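Local atomic coordinates of lipoxygenase (Cyanothece sp., PDB entry 5EK8), a protein that is a non-heme iron 9R-lipoxygenase with a PLAT domain that probably inserts molecular oxygen into polyunsaturated fatty acids. Residues V251-L263 with P442-K454. Sequence-based numbering, arbitrary orientation.
Sequences VLRVLNGMNPCLL and PRQPICDDHKYAK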
loop_
_atom_site.group_PDB
_atom_site.type_symbol
_atom_site.label_atom_id
_atom_site.label_comp_id
_atom_site.label_asym_id
_atom_site.label_seq_id
_atom_site.Cartn_x
_atom_site.Cartn_y
_atom_site.Cartn_z
ATOM N N VAL A 251 20.562 -14.857 10.665
ATOM C CA VAL A 251 19.437 -15.785 10.646
ATOM C C VAL A 251 18.166 -15.126 11.166
ATOM O O VAL A 251 17.101 -15.221 10.540
ATOM C CB VAL A 251 19.740 -17.042 11.485
ATOM C CG1 VAL A 251 18.476 -17.856 11.710
ATOM C CG2 VAL A 251 20.813 -17.873 10.810
ATOM N N LEU A 252 18.284 -14.452 12.307
ATOM C CA LEU A 252 17.139 -13.769 12.900
ATOM C C LEU A 252 16.478 -12.795 11.925
ATOM O O LEU A 252 15.254 -12.717 11.859
ATOM C CB LEU A 252 17.553 -13.029 14.171
ATOM C CG LEU A 252 17.671 -13.904 15.416
ATOM C CD1 LEU A 252 18.111 -13.078 16.598
ATOM C CD2 LEU A 252 16.348 -14.604 15.706
ATOM N N ARG A 253 17.284 -12.067 11.158
ATOM C CA ARG A 253 16.738 -11.066 10.246
ATOM C C ARG A 253 16.266 -11.692 8.944
ATOM O O ARG A 253 15.395 -11.146 8.267
ATOM C CB ARG A 253 17.765 -9.970 9.965
ATOM C CG ARG A 253 18.149 -9.175 11.202
ATOM C CD ARG A 253 16.932 -8.840 12.061
ATOM N NE ARG A 253 16.121 -7.771 11.484
ATOM C CZ ARG A 253 14.990 -7.316 12.016
ATOM N NH1 ARG A 253 14.320 -6.335 11.425
ATOM N NH2 ARG A 253 14.527 -7.846 13.138
ATOM N N VAL A 254 16.841 -12.836 8.590
ATOM C CA VAL A 254 16.314 -13.600 7.470
ATOM C C VAL A 254 14.892 -14.043 7.801
ATOM O O VAL A 254 13.988 -13.974 6.962
ATOM C CB VAL A 254 17.194 -14.822 7.145
ATOM C CG1 VAL A 254 16.409 -15.862 6.357
ATOM C CG2 VAL A 254 18.432 -14.389 6.374
ATOM N N LEU A 255 14.699 -14.469 9.047
ATOM C CA LEU A 255 13.399 -14.955 9.508
ATOM C C LEU A 255 12.365 -13.852 9.718
ATOM O O LEU A 255 11.228 -13.956 9.253
ATOM C CB LEU A 255 13.556 -15.732 10.815
ATOM C CG LEU A 255 14.049 -17.175 10.724
ATOM C CD1 LEU A 255 14.189 -17.755 12.123
ATOM C CD2 LEU A 255 13.112 -18.025 9.865
ATOM N N ASN A 256 12.761 -12.799 10.419
ATOM C CA ASN A 256 11.791 -11.845 10.939
ATOM C C ASN A 256 12.008 -10.407 10.494
ATOM O O ASN A 256 11.268 -9.513 10.902
ATOM C CB ASN A 256 11.793 -11.909 12.461
ATOM C CG ASN A 256 11.657 -13.327 12.977
ATOM O OD1 ASN A 256 10.698 -14.027 12.649
ATOM N ND2 ASN A 256 12.630 -13.766 13.769
ATOM N N GLY A 257 13.006 -10.195 9.639
ATOM C CA GLY A 257 13.353 -8.863 9.176
ATOM C C GLY A 257 12.333 -8.229 8.248
ATOM O O GLY A 257 11.234 -8.756 8.064
ATOM N N MET A 258 12.712 -7.087 7.670
ATOM C CA MET A 258 11.867 -6.331 6.742
ATOM C C MET A 258 11.340 -7.228 5.637
ATOM O O MET A 258 10.163 -7.174 5.279
ATOM C CB MET A 258 12.648 -5.164 6.134
ATOM C CG MET A 258 11.807 -4.213 5.310
ATOM S SD MET A 258 12.722 -3.479 3.942
ATOM C CE MET A 258 13.084 -4.936 2.963
ATOM N N ASN A 259 12.239 -8.046 5.100
ATOM C CA ASN A 259 11.884 -9.120 4.186
ATOM C C ASN A 259 11.921 -10.433 4.947
ATOM O O ASN A 259 12.970 -11.064 5.049
ATOM C CB ASN A 259 12.844 -9.165 2.993
ATOM C CG ASN A 259 12.350 -10.062 1.861
ATOM O OD1 ASN A 259 11.475 -10.908 2.047
ATOM N ND2 ASN A 259 12.919 -9.875 0.677
ATOM N N PRO A 260 10.774 -10.842 5.504
ATOM C CA PRO A 260 10.752 -12.102 6.241
ATOM C C PRO A 260 10.669 -13.253 5.256
ATOM O O PRO A 260 9.603 -13.509 4.694
ATOM C CB PRO A 260 9.487 -11.996 7.104
ATOM C CG PRO A 260 8.764 -10.737 6.636
ATOM C CD PRO A 260 9.428 -10.272 5.375
ATOM N N CYS A 261 11.792 -13.930 5.052
ATOM C CA CYS A 261 11.923 -14.922 3.993
ATOM C C CYS A 261 11.062 -16.163 4.208
ATOM O O CYS A 261 11.110 -16.791 5.262
ATOM C CB CYS A 261 13.392 -15.330 3.849
ATOM S SG CYS A 261 14.496 -13.973 3.348
ATOM N N LEU A 262 10.264 -16.502 3.199
ATOM C CA LEU A 262 9.543 -17.767 3.189
ATOM C C LEU A 262 10.486 -18.818 2.624
ATOM O O LEU A 262 10.627 -18.952 1.412
ATOM C CB LEU A 262 8.257 -17.668 2.364
ATOM C CG LEU A 262 7.142 -18.686 2.621
ATOM C CD1 LEU A 262 5.825 -18.171 2.067
ATOM C CD2 LEU A 262 7.463 -20.025 1.999
ATOM N N LEU A 263 11.140 -19.553 3.516
ATOM C CA LEU A 263 12.226 -20.448 3.130
ATOM C C LEU A 263 11.790 -21.675 2.328
ATOM O O LEU A 263 10.629 -22.088 2.357
ATOM C CB LEU A 263 12.982 -20.912 4.377
ATOM C CG LEU A 263 13.758 -19.852 5.158
ATOM C CD1 LEU A 263 14.642 -20.532 6.179
ATOM C CD2 LEU A 263 14.586 -18.973 4.233
ATOM N N PRO A 442 -1.440 -17.260 6.462
ATOM C CA PRO A 442 -0.050 -16.964 6.825
ATOM C C PRO A 442 0.799 -18.216 7.025
ATOM O O PRO A 442 0.275 -19.267 7.405
ATOM C CB PRO A 442 -0.186 -16.192 8.144
ATOM C CG PRO A 442 -1.578 -15.668 8.146
ATOM C CD PRO A 442 -2.392 -16.711 7.441
ATOM N N ARG A 443 2.097 -18.092 6.763
ATOM C CA ARG A 443 3.050 -19.185 6.950
ATOM C C ARG A 443 3.049 -19.702 8.386
ATOM O O ARG A 443 2.624 -19.003 9.303
ATOM C CB ARG A 443 4.459 -18.727 6.569
ATOM C CG ARG A 443 5.022 -17.656 7.500
ATOM C CD ARG A 443 6.151 -16.862 6.849
ATOM N NE ARG A 443 5.680 -16.058 5.723
ATOM C CZ ARG A 443 6.450 -15.236 5.014
ATOM N NH1 ARG A 443 7.736 -15.103 5.314
ATOM N NH2 ARG A 443 5.935 -14.541 4.008
ATOM N N GLN A 444 3.526 -20.927 8.579
ATOM C CA GLN A 444 3.645 -21.496 9.918
ATOM C C GLN A 444 5.079 -21.376 10.442
ATOM O O GLN A 444 6.030 -21.357 9.655
ATOM C CB GLN A 444 3.195 -22.958 9.919
ATOM C CG GLN A 444 1.708 -23.137 9.677
ATOM C CD GLN A 444 0.862 -22.372 10.677
ATOM O OE1 GLN A 444 1.199 -22.285 11.858
ATOM N NE2 GLN A 444 -0.243 -21.803 10.205
ATOM N N PRO A 445 5.236 -21.279 11.774
ATOM C CA PRO A 445 6.551 -21.092 12.393
ATOM C C PRO A 445 7.495 -22.267 12.172
ATOM O O PRO A 445 7.172 -23.388 12.559
ATOM C CB PRO A 445 6.220 -20.941 13.883
ATOM C CG PRO A 445 4.795 -20.520 13.920
ATOM C CD PRO A 445 4.156 -21.232 12.776
ATOM N N ILE A 446 8.644 -22.004 11.557
ATOM C CA ILE A 446 9.688 -23.010 11.431
ATOM C C ILE A 446 10.242 -23.396 12.799
ATOM O O ILE A 446 10.462 -24.574 13.078
ATOM C CB ILE A 446 10.853 -22.520 10.553
ATOM C CG1 ILE A 446 10.344 -22.003 9.208
ATOM C CG2 ILE A 446 11.876 -23.629 10.359
ATOM C CD1 ILE A 446 11.457 -21.646 8.252
ATOM N N CYS A 447 10.467 -22.394 13.647
ATOM C CA CYS A 447 11.034 -22.618 14.973
ATOM C C CYS A 447 10.561 -21.573 15.984
ATOM O O CYS A 447 9.774 -20.689 15.650
ATOM C CB CYS A 447 12.559 -22.616 14.899
ATOM S SG CYS A 447 13.245 -21.126 14.148
ATOM N N ASP A 448 11.045 -21.680 17.218
ATOM C CA ASP A 448 10.654 -20.763 18.287
ATOM C C ASP A 448 11.104 -19.329 18.024
ATOM O O ASP A 448 10.421 -18.383 18.415
ATOM C CB ASP A 448 11.211 -21.243 19.628
ATOM C CG ASP A 448 10.347 -22.310 20.262
ATOM O OD1 ASP A 448 9.109 -22.215 20.123
ATOM O OD2 ASP A 448 10.900 -23.237 20.893
ATOM N N ASP A 449 12.248 -19.173 17.364
ATOM C CA ASP A 449 12.777 -17.851 17.042
ATOM C C ASP A 449 12.053 -17.214 15.858
ATOM O O ASP A 449 12.289 -16.049 15.530
ATOM C CB ASP A 449 14.278 -17.931 16.748
ATOM C CG ASP A 449 15.122 -18.010 18.012
ATOM O OD1 ASP A 449 14.559 -18.257 19.100
ATOM O OD2 ASP A 449 16.354 -17.830 17.917
ATOM N N HIS A 450 11.172 -17.976 15.217
ATOM C CA HIS A 450 10.450 -17.477 14.052
ATOM C C HIS A 450 9.330 -16.536 14.484
ATOM O O HIS A 450 8.145 -16.870 14.407
ATOM C CB HIS A 450 9.891 -18.634 13.225
ATOM C CG HIS A 450 9.552 -18.255 11.823
ATOM N ND1 HIS A 450 9.010 -19.146 10.916
ATOM C CD2 HIS A 450 9.682 -17.084 11.159
ATOM C CE1 HIS A 450 8.815 -18.534 9.765
ATOM N NE2 HIS A 450 9.218 -17.279 9.883
ATOM N N LYS A 451 9.728 -15.356 14.940
ATOM C CA LYS A 451 8.802 -14.396 15.519
ATOM C C LYS A 451 7.696 -13.969 14.547
ATOM O O LYS A 451 6.522 -13.882 14.931
ATOM C CB LYS A 451 9.578 -13.173 16.012
ATOM C CG LYS A 451 8.724 -12.082 16.620
ATOM C CD LYS A 451 9.601 -10.952 17.121
ATOM C CE LYS A 451 10.661 -11.471 18.084
ATOM N NZ LYS A 451 11.455 -10.361 18.685
ATOM N N TYR A 452 8.054 -13.711 13.294
ATOM C CA TYR A 452 7.063 -13.205 12.355
ATOM C C TYR A 452 5.902 -14.177 12.156
ATOM O O TYR A 452 4.752 -13.764 12.065
ATOM C CB TYR A 452 7.665 -12.885 10.985
ATOM C CG TYR A 452 6.545 -12.590 10.021
ATOM C CD1 TYR A 452 5.826 -11.404 10.118
ATOM C CD2 TYR A 452 6.146 -13.526 9.069
ATOM C CE1 TYR A 452 4.769 -11.143 9.275
ATOM C CE2 TYR A 452 5.085 -13.270 8.220
ATOM C CZ TYR A 452 4.404 -12.080 8.331
ATOM O OH TYR A 452 3.348 -11.812 7.498
ATOM N N ALA A 453 6.205 -15.465 12.066
ATOM C CA ALA A 453 5.169 -16.462 11.833
ATOM C C ALA A 453 4.199 -16.532 13.005
ATOM O O ALA A 453 2.982 -16.525 12.817
ATOM C CB ALA A 453 5.789 -17.813 11.578
ATOM N N LYS A 454 4.749 -16.598 14.215
ATOM C CA LYS A 454 3.939 -16.590 15.429
ATOM C C LYS A 454 3.024 -15.361 15.452
ATOM O O LYS A 454 1.797 -15.477 15.610
ATOM C CB LYS A 454 4.841 -16.617 16.669
ATOM C CG LYS A 454 5.683 -17.886 16.799
ATOM C CD LYS A 454 6.924 -17.656 17.655
ATOM C CE LYS A 454 6.771 -18.210 19.064
ATOM N NZ LYS A 454 6.767 -19.701 19.078
HETATM O O HOH W 1 9.675 -15.810 7.449
HETATM O O HOH W 2 7.723 -13.123 2.571
#
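The N256 carboxamide, on the last turn of helix 247-256, bridges the backbone that opens helix 451-473. Its OD1 accepts the Y452 N-H at 2.7 Å in a nearly straight bond (173° at the hydrogen), although the donor stands well above the carbonyl plane. Its ND2 donates to D449 O at 2.9 Å, and K451 N reaches the same oxygen, which thus has two donors. With both ends of the amide engaged, its rotation is fixed; CG lies anti to the carbonyl carbon (chi1 -50°), which directs the amide at the D449-Y452 backbone. An alanine here would probably leave Y452 N without its acceptor and D449 O with K451 N alone of its two donors, and open a gap at the start of the helix.

The tightly packed part surrounds H450, a buried residue whose ring is sandwiched: A453 CB covers one face, and L255 CD2 lies over the other in a CH-pi contact, 4.0 Å from the centroid and 17° off the normal. ND1 accepts the I446 N-H in the ring plane, and NE2 lies 2.9 Å from a water oxygen. That water also donates to L255 O and C261 O and accepts from R443 NH1, so four polar groups share it. R443 NH1 also hydrogen-bonds P260 O, which lies near the guanidinium plane, though the donor stands above the carbonyl plane; L262 CB and Y452 CE2 cover opposite faces of the guanidinium, and E520 forms a salt bridge with NE.

The looser, partly exposed side is at L252, whose CD2 merely approaches D449 OD2 (3.9 Å), a carboxylate engaged by K303. The P260 side chain lies about 13 Å from the iron, which places the contact near the metal site, beyond its first shell, in the catalytic domain. Its chemistry implies a join in which backbone groups at a helix start and the cationic side chain of R443 are satisfied by specific polar partners, with apolar groups screening them.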